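Local coordinates for protein methyltransferase FkbM (Methylobacillus flagellatus KT, PDB 2PY6) that probably transfers methyl groups, as a member of the FkbM family of methyltransferases, whose catalytic part has a Rossmann-like fold, at residues G64-N69 / N155-V160; A235-S240 / R262-T267; S349-A354 / L377-Y382. One frame throughout, in Å; residues are numbered along the deposited sequence.

The three contacts follow one another along the chain, and none touches another. Contact 1 lies in the N-terminal alpha/beta part, built round the sheet that holds strand 54-58. Contacts 2 and 3 lie in the C-terminal methyltransferase part, which holds all four of their segments. Their centres are about 24 Å apart. Contact 2 is at the loop after strand 229-233, probably beside the cofactor pocket, and a PEG, probably from the crystallisation liquor, is bound at this loop. Contact 3 joins helices farther along the same sheet. Contact 1 is about 26 Å from contact 2 and about 28 Å from contact 3, centre to centre. Its nearest atoms come within about 9 Å of contact 3.

Contact 1: G64-N69 / N155-V160; sequences GAHLMN and NVDYRV
His66 lays its imidazole ring against Val160. The side chain leaves helix 64-68 with CG anti to the carbonyl carbon (chi1 -65°), and its CB points toward the loop 155-160. At CG the ring meets Val160 CG2, 3.9 Å away. ND1 sits near the same methyl and is 4.2 Å from Asp157 CB, which approaches obliquely. On the other branch CD2 lies near both methyls of Val160. At the tip, NE2 faces Val160 CG1 at 3.9 Å. Val160 CG2 stands over one ring face, 4.0 Å from the centroid and 14° off the normal, a CH-pi contact. The two methyls thus follow the ring from root to tip. Beside the ring, a water accepts from Asp157 N at 3.0 Å and gives a weak bond to His66 O. Asp157 OD1 takes the N-H of Arg159 in an Asx turn, which shapes the loop just before Val160. Phe63 meets the His66 ring edge-to-face. Leu67 packs on strand 54-58, which has parallel neighbours 77-82 and 114-118. The contact therefore ties a long loop to the helix after a central strand of a Rossmann-like alpha/beta sheet.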
ATOM      1  N   GLY A  64     -16.840  -7.846  15.385  1.00 42.28           N
ATOM      2  CA  GLY A  64     -18.220  -7.305  15.335  1.00 43.40           C
ATOM      3  C   GLY A  64     -19.187  -8.099  14.467  1.00 44.17           C
ATOM      4  O   GLY A  64     -20.426  -8.010  14.641  1.00 43.09           O
ATOM      5  N   ALA A  65     -18.609  -8.856  13.522  1.00 43.72           N
ATOM      6  CA  ALA A  65     -19.351  -9.719  12.613  1.00 43.08           C
ATOM      7  C   ALA A  65     -19.924 -10.885  13.390  1.00 42.81           C
ATOM      8  O   ALA A  65     -20.980 -11.389  13.021  1.00 39.14           O
ATOM      9  CB  ALA A  65     -18.450 -10.232  11.476  1.00 42.01           C
ATOM     10  N   HIS A  66     -19.231 -11.293  14.461  1.00 44.01           N
ATOM     11  CA  HIS A  66     -19.708 -12.382  15.307  1.00 47.91           C
ATOM     12  C   HIS A  66     -20.949 -11.989  16.117  1.00 48.89           C
ATOM     13  O   HIS A  66     -21.776 -12.857  16.407  1.00 50.36           O
ATOM     14  CB  HIS A  66     -18.617 -12.908  16.237  1.00 49.12           C
ATOM     15  CG  HIS A  66     -17.469 -13.562  15.531  1.00 52.58           C
ATOM     16  ND1 HIS A  66     -17.606 -14.732  14.813  1.00 54.19           N
ATOM     17  CD2 HIS A  66     -16.151 -13.247  15.490  1.00 52.51           C
ATOM     18  CE1 HIS A  66     -16.428 -15.093  14.334  1.00 58.13           C
ATOM     19  NE2 HIS A  66     -15.527 -14.209  14.732  1.00 60.81           N
ATOM     20  N   LEU A  67     -21.078 -10.713  16.496  1.00 49.26           N
ATOM     21  CA  LEU A  67     -22.278 -10.237  17.206  1.00 49.16           C
ATOM     22  C   LEU A  67     -23.469 -10.062  16.250  1.00 49.22           C
ATOM     23  O   LEU A  67     -24.621 -10.352  16.616  1.00 47.95           O
ATOM     24  CB  LEU A  67     -22.023  -8.906  17.940  1.00 51.60           C
ATOM     25  CG  LEU A  67     -23.293  -8.203  18.494  1.00 50.38           C
ATOM     26  CD1 LEU A  67     -24.016  -9.081  19.545  1.00 55.38           C
ATOM     27  CD2 LEU A  67     -23.028  -6.820  19.052  1.00 49.83           C
HETATM   28  N   MSE A  68     -23.195  -9.548  15.047  1.00 50.40           N
HETATM   29  CA  MSE A  68     -24.236  -9.323  14.020  1.00 51.42           C
HETATM   30  C   MSE A  68     -24.789 -10.629  13.378  1.00 52.96           C
HETATM   31  O   MSE A  68     -25.989 -10.710  13.077  1.00 52.22           O
HETATM   32  CB  MSE A  68     -23.737  -8.327  12.950  1.00 48.73           C
HETATM   33  CG  MSE A  68     -23.301  -6.966  13.548  1.00 48.18           C
HETATM   34 SE   MSE A  68     -24.603  -6.116  14.786  0.75 34.25          SE
HETATM   35  CE  MSE A  68     -26.061  -5.817  13.557  1.00 27.73           C
ATOM     36  N   ASN A  69     -23.930 -11.643  13.202  1.00 54.36           N
ATOM     37  CA  ASN A  69     -24.354 -12.950  12.663  1.00 55.56           C
ATOM     38  C   ASN A  69     -24.969 -13.882  13.715  1.00 57.02           C
ATOM     39  O   ASN A  69     -25.397 -14.990  13.378  1.00 57.32           O
ATOM     40  CB  ASN A  69     -23.170 -13.667  11.985  1.00 56.45           C
ATOM     41  CG  ASN A  69     -22.681 -12.952  10.735  1.00 56.31           C
ATOM     42  OD1 ASN A  69     -23.448 -12.278  10.046  1.00 58.92           O
ATOM     43  ND2 ASN A  69     -21.402 -13.124  10.422  1.00 61.53           N
ATOM     44  N   ASN A 155     -24.746 -19.098  21.106  1.00 42.53           N
ATOM     45  CA  ASN A 155     -25.283 -18.421  19.908  1.00 44.06           C
ATOM     46  C   ASN A 155     -24.227 -17.709  19.069  1.00 43.45           C
ATOM     47  O   ASN A 155     -24.556 -17.024  18.092  1.00 42.91           O
ATOM     48  CB  ASN A 155     -26.404 -17.465  20.308  1.00 45.84           C
ATOM     49  CG  ASN A 155     -27.587 -18.203  20.849  1.00 50.04           C
ATOM     50  OD1 ASN A 155     -27.807 -18.228  22.058  1.00 58.05           O
ATOM     51  ND2 ASN A 155     -28.300 -18.905  19.966  1.00 54.26           N
ATOM     52  N   VAL A 156     -22.961 -17.884  19.464  1.00 42.34           N
ATOM     53  CA  VAL A 156     -21.820 -17.385  18.700  1.00 41.61           C
ATOM     54  C   VAL A 156     -20.967 -18.576  18.315  1.00 40.65           C
ATOM     55  O   VAL A 156     -21.101 -19.632  18.902  1.00 38.24           O
ATOM     56  CB  VAL A 156     -20.954 -16.352  19.469  1.00 39.88           C
ATOM     57  CG1 VAL A 156     -21.724 -15.058  19.605  1.00 39.92           C
ATOM     58  CG2 VAL A 156     -20.470 -16.879  20.825  1.00 35.13           C
ATOM     59  N   ASP A 157     -20.101 -18.380  17.325  1.00 42.24           N
ATOM     60  CA  ASP A 157     -19.141 -19.393  16.895  1.00 44.05           C
ATOM     61  C   ASP A 157     -18.431 -19.903  18.162  1.00 42.28           C
ATOM     62  O   ASP A 157     -18.070 -19.113  19.039  1.00 39.32           O
ATOM     63  CB  ASP A 157     -18.170 -18.736  15.895  1.00 46.82           C
ATOM     64  CG  ASP A 157     -17.210 -19.717  15.234  1.00 56.51           C
ATOM     65  OD1 ASP A 157     -16.946 -20.825  15.764  1.00 64.75           O
ATOM     66  OD2 ASP A 157     -16.685 -19.339  14.158  1.00 74.27           O
ATOM     67  N   TYR A 158     -18.281 -21.219  18.283  1.00 43.25           N
ATOM     68  CA  TYR A 158     -17.637 -21.821  19.454  1.00 44.76           C
ATOM     69  C   TYR A 158     -16.219 -21.305  19.709  1.00 41.25           C
ATOM     70  O   TYR A 158     -15.797 -21.195  20.853  1.00 41.44           O
ATOM     71  CB  TYR A 158     -17.652 -23.353  19.358  1.00 48.90           C
ATOM     72  CG  TYR A 158     -17.082 -24.036  20.584  1.00 54.29           C
ATOM     73  CD1 TYR A 158     -17.668 -23.864  21.844  1.00 60.63           C
ATOM     74  CD2 TYR A 158     -15.967 -24.860  20.493  1.00 64.62           C
ATOM     75  CE1 TYR A 158     -17.147 -24.485  22.984  1.00 55.74           C
ATOM     76  CE2 TYR A 158     -15.447 -25.489  21.625  1.00 64.53           C
ATOM     77  CZ  TYR A 158     -16.039 -25.291  22.869  1.00 56.78           C
ATOM     78  OH  TYR A 158     -15.523 -25.906  23.985  1.00 48.29           O
ATOM     79  N   ARG A 159     -15.498 -20.948  18.653  1.00 40.84           N
ATOM     80  CA  ARG A 159     -14.132 -20.424  18.790  1.00 40.67           C
ATOM     81  C   ARG A 159     -14.006 -19.051  19.514  1.00 39.63           C
ATOM     82  O   ARG A 159     -12.918 -18.694  19.989  1.00 38.15           O
ATOM     83  CB  ARG A 159     -13.453 -20.363  17.401  1.00 42.00           C
ATOM     84  CG  ARG A 159     -13.939 -19.237  16.464  1.00 47.45           C
ATOM     85  N   VAL A 160     -15.099 -18.278  19.553  1.00 37.31           N
ATOM     86  CA  VAL A 160     -15.130 -16.976  20.219  1.00 37.98           C
ATOM     87  C   VAL A 160     -16.117 -16.965  21.409  1.00 35.86           C
ATOM     88  O   VAL A 160     -16.442 -15.893  21.943  1.00 35.31           O
ATOM     89  CB  VAL A 160     -15.412 -15.815  19.219  1.00 38.54           C
ATOM     90  CG1 VAL A 160     -14.377 -15.829  18.108  1.00 47.20           C
ATOM     91  CG2 VAL A 160     -16.832 -15.884  18.604  1.00 40.95           C
TER
HETATM   92  O   HOH W   1     -20.943 -16.047  15.561  1.00 46.21           O

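Contact 2: A235-S240 / R262-T267; sequences ASIGES and RINLQT
Asn264 presses its CB against the backbone carbonyl of Ser236, with 3.4 Å between Asn264 CB and Ser236 O. Its CG is anti to the carbonyl carbon (chi1 -77°), which sets the amide against Ser236, with ND2 near its CA and CG near its carbonyl. The two ends of the amide then do different work. OD1 lies 3.8 Å from Ile237 CG2, a plain van der Waals touch. ND2 gives its hydrogens to two partners, a water and the carboxylate of Glu259. The water is 3.0 Å from Asn264 ND2 and donates to Ser236 OG, so it bridges the two side chains. Ser236 CB points away from helix 262-274, and the water makes up the distance.

Glu259 also accepts from Ser236 N, so one carboxylate holds both the turn and the helix. Residues 235-238 form a type II' beta turn, closed by Gly238 N to Ala235 O at 2.9 Å. Ser236 takes a positive phi of 45° there. This is the loop after the first strand of a class I methyltransferase-like sheet, 229-233, and Glu259 follows the next strand, 254-258. In relatives this loop and an acid at that place bind S-adenosylmethionine, so a similar role is likely here. A PEG, probably from the crystallisation liquor, is hydrogen-bonded to Ile237 O and Glu239 O.

Ile237 has CG1 between its backbone N and carbonyl carbon (chi1 67°). That turns CG2 beside the backbone N, where it meets Asn264. Thr267 sets CG2 opposite its own N and reaches Ile237 CB at 3.8 Å. The Ile237 and Thr267 side chains run side by side in the same direction. The longer branch of Ile237, CG1 and CD1, leads away from the helix.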
ATOM      1  N   ALA A 235      -1.785 -29.410   7.363  1.00 29.36           N
ATOM      2  CA  ALA A 235      -0.677 -28.697   6.685  1.00 29.22           C
ATOM      3  C   ALA A 235      -1.013 -27.322   6.099  1.00 30.47           C
ATOM      4  O   ALA A 235      -0.097 -26.554   5.863  1.00 30.72           O
ATOM      5  CB  ALA A 235      -0.008 -29.570   5.658  1.00 26.74           C
ATOM      6  N   SER A 236      -2.312 -27.035   5.929  1.00 33.11           N
ATOM      7  CA  SER A 236      -2.874 -25.776   5.415  1.00 30.77           C
ATOM      8  C   SER A 236      -2.181 -25.229   4.177  1.00 28.36           C
ATOM      9  O   SER A 236      -2.342 -25.769   3.092  1.00 28.07           O
ATOM     10  CB  SER A 236      -2.938 -24.713   6.528  1.00 31.77           C
ATOM     11  OG  SER A 236      -3.732 -25.195   7.571  1.00 48.29           O
ATOM     12  N   ILE A 237      -1.353 -24.204   4.380  1.00 27.51           N
ATOM     13  CA  ILE A 237      -0.707 -23.496   3.311  1.00 32.75           C
ATOM     14  C   ILE A 237       0.810 -23.726   3.311  1.00 33.26           C
ATOM     15  O   ILE A 237       1.535 -23.055   2.582  1.00 32.08           O
ATOM     16  CB  ILE A 237      -1.143 -21.983   3.317  1.00 30.55           C
ATOM     17  CG1 ILE A 237      -0.636 -21.236   4.539  1.00 33.98           C
ATOM     18  CG2 ILE A 237      -2.660 -21.900   3.307  1.00 34.33           C
ATOM     19  CD1 ILE A 237      -0.942 -19.755   4.485  1.00 39.12           C
ATOM     20  N   GLY A 238       1.268 -24.694   4.125  1.00 32.92           N
ATOM     21  CA  GLY A 238       2.666 -25.124   4.105  1.00 32.10           C
ATOM     22  C   GLY A 238       3.653 -24.441   5.010  1.00 30.09           C
ATOM     23  O   GLY A 238       4.845 -24.688   4.878  1.00 31.01           O
ATOM     24  N   GLU A 239       3.171 -23.625   5.941  1.00 30.87           N
ATOM     25  CA  GLU A 239       4.014 -22.882   6.849  1.00 32.31           C
ATOM     26  C   GLU A 239       4.819 -23.778   7.744  1.00 31.08           C
ATOM     27  O   GLU A 239       5.951 -23.454   8.028  1.00 31.22           O
ATOM     28  CB  GLU A 239       3.200 -21.960   7.773  1.00 34.62           C
ATOM     29  CG  GLU A 239       2.470 -20.784   7.155  1.00 36.02           C
ATOM     30  CD  GLU A 239       1.475 -20.186   8.162  1.00 42.75           C
ATOM     31  OE1 GLU A 239       0.506 -20.919   8.513  1.00 56.79           O
ATOM     32  OE2 GLU A 239       1.641 -18.999   8.572  1.00 46.08           O
ATOM     33  N   SER A 240       4.267 -24.895   8.217  1.00 32.62           N
ATOM     34  CA  SER A 240       5.067 -25.765   9.098  1.00 33.45           C
ATOM     35  C   SER A 240       6.218 -26.428   8.329  1.00 30.18           C
ATOM     36  O   SER A 240       7.232 -26.739   8.916  1.00 28.99           O
ATOM     37  CB  SER A 240       4.234 -26.810   9.845  1.00 33.02           C
ATOM     38  OG  SER A 240       3.022 -26.265  10.313  1.00 38.71           O
ATOM     39  N   ARG A 262      -9.671 -28.751  -0.205  1.00 31.10           N
ATOM     40  CA  ARG A 262      -9.283 -28.723  -1.612  1.00 32.48           C
ATOM     41  C   ARG A 262      -8.570 -27.432  -2.024  1.00 32.83           C
ATOM     42  O   ARG A 262      -7.672 -27.485  -2.856  1.00 32.14           O
ATOM     43  CB  ARG A 262     -10.498 -28.972  -2.527  1.00 33.22           C
ATOM     44  N   ILE A 263      -8.942 -26.293  -1.438  1.00 33.70           N
ATOM     45  CA  ILE A 263      -8.269 -25.032  -1.780  1.00 34.68           C
ATOM     46  C   ILE A 263      -6.864 -25.004  -1.166  1.00 32.93           C
ATOM     47  O   ILE A 263      -5.944 -24.502  -1.765  1.00 34.35           O
ATOM     48  CB  ILE A 263      -9.091 -23.829  -1.341  1.00 36.66           C
ATOM     49  CG1 ILE A 263     -10.408 -23.785  -2.122  1.00 38.11           C
ATOM     50  CG2 ILE A 263      -8.314 -22.507  -1.575  1.00 36.90           C
ATOM     51  CD1 ILE A 263     -11.384 -22.773  -1.577  1.00 39.99           C
ATOM     52  N   ASN A 264      -6.713 -25.564   0.027  1.00 31.80           N
ATOM     53  CA  ASN A 264      -5.408 -25.661   0.679  1.00 31.57           C
ATOM     54  C   ASN A 264      -4.492 -26.604  -0.089  1.00 30.18           C
ATOM     55  O   ASN A 264      -3.314 -26.329  -0.243  1.00 31.50           O
ATOM     56  CB  ASN A 264      -5.565 -26.105   2.131  1.00 29.67           C
ATOM     57  CG  ASN A 264      -6.021 -24.995   3.029  1.00 32.85           C
ATOM     58  OD1 ASN A 264      -5.882 -23.821   2.690  1.00 34.25           O
ATOM     59  ND2 ASN A 264      -6.545 -25.353   4.206  1.00 26.51           N
ATOM     60  N   LEU A 265      -5.042 -27.710  -0.579  1.00 30.62           N
ATOM     61  CA  LEU A 265      -4.284 -28.647  -1.394  1.00 28.43           C
ATOM     62  C   LEU A 265      -3.785 -27.983  -2.709  1.00 30.39           C
ATOM     63  O   LEU A 265      -2.700 -28.307  -3.177  1.00 31.04           O
ATOM     64  CB  LEU A 265      -5.097 -29.886  -1.662  1.00 27.67           C
ATOM     65  CG  LEU A 265      -5.305 -30.867  -0.510  1.00 25.62           C
ATOM     66  CD1 LEU A 265      -6.368 -31.878  -0.876  1.00 32.64           C
ATOM     67  CD2 LEU A 265      -4.014 -31.588  -0.206  1.00 28.12           C
ATOM     68  N   GLN A 266      -4.560 -27.074  -3.301  1.00 30.02           N
ATOM     69  CA  GLN A 266      -4.076 -26.307  -4.478  1.00 34.06           C
ATOM     70  C   GLN A 266      -2.835 -25.469  -4.098  1.00 30.75           C
ATOM     71  O   GLN A 266      -1.860 -25.451  -4.807  1.00 29.52           O
ATOM     72  CB  GLN A 266      -5.173 -25.387  -5.042  1.00 35.94           C
ATOM     73  CG  GLN A 266      -6.363 -26.146  -5.653  1.00 42.61           C
ATOM     74  CD  GLN A 266      -7.523 -25.227  -6.045  1.00 41.83           C
ATOM     75  OE1 GLN A 266      -7.312 -24.087  -6.456  1.00 58.31           O
ATOM     76  NE2 GLN A 266      -8.756 -25.737  -5.929  1.00 56.69           N
ATOM     77  N   THR A 267      -2.908 -24.812  -2.948  1.00 29.17           N
ATOM     78  CA  THR A 267      -1.831 -23.997  -2.412  1.00 29.81           C
ATOM     79  C   THR A 267      -0.578 -24.814  -2.119  1.00 29.64           C
ATOM     80  O   THR A 267       0.536 -24.351  -2.364  1.00 32.60           O
ATOM     81  CB  THR A 267      -2.315 -23.277  -1.131  1.00 29.15           C
ATOM     82  OG1 THR A 267      -3.369 -22.384  -1.488  1.00 26.36           O
ATOM     83  CG2 THR A 267      -1.188 -22.487  -0.443  1.00 33.16           C
TER
HETATM   84  O   HOH W   2      -6.184 -23.733   6.666  1.00 52.20           O

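Contact 3: S349-A354 / L377-Y382; sequences SALKGA and LDLTNY
The phenol ring of Tyr382 carries the aliphatic chain of Lys352 on one face. Lys352 CG stands 3.5 Å above the ring plane, shifted toward the rim near CZ. It is 3.9 Å from the ring centroid and 26° off the normal, a CH-pi contact. Past CG the lysine is extended, and its CE comes 4.1 Å from Tyr382 CE1. The chain crosses the ring obliquely. On the same side of the ring plane, but along its CD2-CE2 side, Leu351 CB lies 4.0 Å from Tyr382 CD2. Leu351 O also approaches CE2, at an oblique angle. The hydroxyl end reaches the backbone of the helix, with Tyr382 OH 3.5 Å from Lys352 CA.

The tyrosine gets there because CG is turned opposite its own backbone N (chi1 178°). Its ring then spans the gap between the two segments, whose nearest CA atoms, on Leu351 and Leu379, are 8.1 Å apart. Those two leucines make the second, purely apolar touch, Leu351 CD1 to Leu379 CD2 at 3.8 Å. Their side chains meet at about a right angle.

Leu351 is buried, and it also packs on Ile358 of helix 355-361. Tyr382 also touches Leu348 of helix 347-352 and Arg355 of helix 355-361. The far side of helix 375-386 packs on helix 171-180 through Leu377 and Thr380. Helix 347-352 follows strand 338-341, and helix 375-386 follows the adjacent parallel strand 364-368. The contact thus pairs the helices that follow two neighbouring strands of the methyltransferase-like sheet.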
ATOM      1  N   SER A 349      -9.644 -37.749  18.157  1.00 27.96           N
ATOM      2  CA  SER A 349      -9.747 -38.838  17.174  1.00 27.49           C
ATOM      3  C   SER A 349      -8.473 -38.984  16.329  1.00 27.39           C
ATOM      4  O   SER A 349      -8.037 -40.102  15.988  1.00 27.27           O
ATOM      5  CB  SER A 349     -10.947 -38.659  16.244  1.00 32.03           C
ATOM      6  OG  SER A 349     -12.163 -38.953  16.911  1.00 41.61           O
ATOM      7  N   ALA A 350      -7.883 -37.856  15.987  1.00 25.95           N
ATOM      8  CA  ALA A 350      -6.675 -37.855  15.213  1.00 25.73           C
ATOM      9  C   ALA A 350      -5.509 -38.478  15.934  1.00 26.61           C
ATOM     10  O   ALA A 350      -4.741 -39.175  15.322  1.00 28.74           O
ATOM     11  CB  ALA A 350      -6.371 -36.468  14.765  1.00 24.95           C
ATOM     12  N   LEU A 351      -5.380 -38.219  17.236  1.00 27.94           N
ATOM     13  CA  LEU A 351      -4.353 -38.798  18.054  1.00 26.30           C
ATOM     14  C   LEU A 351      -4.541 -40.300  18.242  1.00 27.32           C
ATOM     15  O   LEU A 351      -3.563 -41.049  18.276  1.00 24.60           O
ATOM     16  CB  LEU A 351      -4.305 -38.111  19.430  1.00 30.19           C
ATOM     17  CG  LEU A 351      -3.727 -36.686  19.480  1.00 27.75           C
ATOM     18  CD1 LEU A 351      -4.088 -36.016  20.803  1.00 35.55           C
ATOM     19  CD2 LEU A 351      -2.260 -36.687  19.285  1.00 36.48           C
ATOM     20  N   LYS A 352      -5.785 -40.744  18.345  1.00 29.59           N
ATOM     21  CA  LYS A 352      -6.077 -42.169  18.472  1.00 31.69           C
ATOM     22  C   LYS A 352      -5.684 -42.873  17.190  1.00 30.32           C
ATOM     23  O   LYS A 352      -5.248 -43.998  17.228  1.00 30.46           O
ATOM     24  CB  LYS A 352      -7.557 -42.411  18.747  1.00 33.00           C
ATOM     25  CG  LYS A 352      -8.020 -41.893  20.096  1.00 32.19           C
ATOM     26  CD  LYS A 352      -9.489 -42.030  20.225  1.00 32.44           C
ATOM     27  CE  LYS A 352      -9.886 -41.834  21.660  1.00 34.98           C
ATOM     28  NZ  LYS A 352     -11.326 -41.951  21.822  1.00 39.93           N
ATOM     29  N   GLY A 353      -5.837 -42.198  16.059  1.00 28.02           N
ATOM     30  CA  GLY A 353      -5.381 -42.736  14.769  1.00 29.16           C
ATOM     31  C   GLY A 353      -3.855 -42.754  14.591  1.00 28.53           C
ATOM     32  O   GLY A 353      -3.356 -43.277  13.598  1.00 27.94           O
ATOM     33  N   ALA A 354      -3.124 -42.176  15.549  1.00 29.15           N
ATOM     34  CA  ALA A 354      -1.660 -42.184  15.578  1.00 30.30           C
ATOM     35  C   ALA A 354      -1.118 -42.933  16.803  1.00 29.78           C
ATOM     36  O   ALA A 354       0.072 -42.852  17.099  1.00 28.72           O
ATOM     37  CB  ALA A 354      -1.133 -40.712  15.557  1.00 29.34           C
ATOM     38  N   LEU A 377      -7.109 -30.687  28.814  1.00 27.64           N
ATOM     39  CA  LEU A 377      -7.217 -31.862  29.663  1.00 27.83           C
ATOM     40  C   LEU A 377      -7.376 -33.124  28.841  1.00 26.40           C
ATOM     41  O   LEU A 377      -6.660 -34.078  29.031  1.00 30.64           O
ATOM     42  CB  LEU A 377      -8.415 -31.712  30.612  1.00 27.87           C
ATOM     43  CG  LEU A 377      -8.290 -30.562  31.599  1.00 24.75           C
ATOM     44  CD1 LEU A 377      -9.619 -30.304  32.251  1.00 19.43           C
ATOM     45  CD2 LEU A 377      -7.211 -30.845  32.621  1.00 26.57           C
ATOM     46  N   ASP A 378      -8.297 -33.119  27.896  1.00 27.74           N
ATOM     47  CA  ASP A 378      -8.603 -34.325  27.109  1.00 29.75           C
ATOM     48  C   ASP A 378      -7.476 -34.887  26.257  1.00 28.08           C
ATOM     49  O   ASP A 378      -7.263 -36.073  26.234  1.00 29.55           O
ATOM     50  CB  ASP A 378      -9.811 -34.056  26.230  1.00 29.57           C
ATOM     51  CG  ASP A 378     -11.106 -33.900  27.048  1.00 35.49           C
ATOM     52  OD1 ASP A 378     -11.093 -34.074  28.290  1.00 29.50           O
ATOM     53  OD2 ASP A 378     -12.151 -33.603  26.437  1.00 46.70           O
ATOM     54  N   LEU A 379      -6.778 -34.019  25.548  1.00 26.71           N
ATOM     55  CA  LEU A 379      -5.685 -34.432  24.705  1.00 28.22           C
ATOM     56  C   LEU A 379      -4.512 -34.925  25.542  1.00 26.31           C
ATOM     57  O   LEU A 379      -3.943 -35.949  25.231  1.00 29.06           O
ATOM     58  CB  LEU A 379      -5.255 -33.283  23.783  1.00 26.99           C
ATOM     59  CG  LEU A 379      -6.336 -32.676  22.870  1.00 24.55           C
ATOM     60  CD1 LEU A 379      -5.782 -31.509  22.118  1.00 34.00           C
ATOM     61  CD2 LEU A 379      -6.887 -33.673  21.871  1.00 32.69           C
ATOM     62  N   THR A 380      -4.165 -34.203  26.606  1.00 27.37           N
ATOM     63  CA  THR A 380      -3.067 -34.590  27.495  1.00 26.13           C
ATOM     64  C   THR A 380      -3.358 -35.947  28.146  1.00 27.84           C
ATOM     65  O   THR A 380      -2.492 -36.848  28.152  1.00 29.78           O
ATOM     66  CB  THR A 380      -2.833 -33.525  28.601  1.00 27.73           C
ATOM     67  OG1 THR A 380      -2.488 -32.269  28.014  1.00 28.49           O
ATOM     68  CG2 THR A 380      -1.704 -33.914  29.486  1.00 35.65           C
ATOM     69  N   ASN A 381      -4.577 -36.100  28.657  1.00 26.16           N
ATOM     70  CA  ASN A 381      -4.969 -37.334  29.310  1.00 27.78           C
ATOM     71  C   ASN A 381      -4.874 -38.507  28.351  1.00 28.99           C
ATOM     72  O   ASN A 381      -4.458 -39.591  28.738  1.00 27.33           O
ATOM     73  CB  ASN A 381      -6.401 -37.237  29.865  1.00 28.98           C
ATOM     74  CG  ASN A 381      -6.500 -36.381  31.142  1.00 34.91           C
ATOM     75  OD1 ASN A 381      -5.502 -36.113  31.805  1.00 33.24           O
ATOM     76  ND2 ASN A 381      -7.731 -35.978  31.493  1.00 41.28           N
ATOM     77  N   TYR A 382      -5.276 -38.288  27.092  1.00 30.23           N
ATOM     78  CA  TYR A 382      -5.214 -39.355  26.105  1.00 27.90           C
ATOM     79  C   TYR A 382      -3.764 -39.760  25.811  1.00 27.92           C
ATOM     80  O   TYR A 382      -3.433 -40.949  25.817  1.00 25.11           O
ATOM     81  CB  TYR A 382      -5.975 -39.039  24.797  1.00 24.90           C
ATOM     82  CG  TYR A 382      -5.782 -40.212  23.862  1.00 30.90           C
ATOM     83  CD1 TYR A 382      -6.420 -41.432  24.117  1.00 26.91           C
ATOM     84  CD2 TYR A 382      -4.865 -40.155  22.819  1.00 24.97           C
ATOM     85  CE1 TYR A 382      -6.181 -42.569  23.336  1.00 23.84           C
ATOM     86  CE2 TYR A 382      -4.638 -41.272  21.992  1.00 26.72           C
ATOM     87  CZ  TYR A 382      -5.275 -42.482  22.273  1.00 28.66           C
ATOM     88  OH  TYR A 382      -5.035 -43.583  21.463  1.00 28.53           O
TER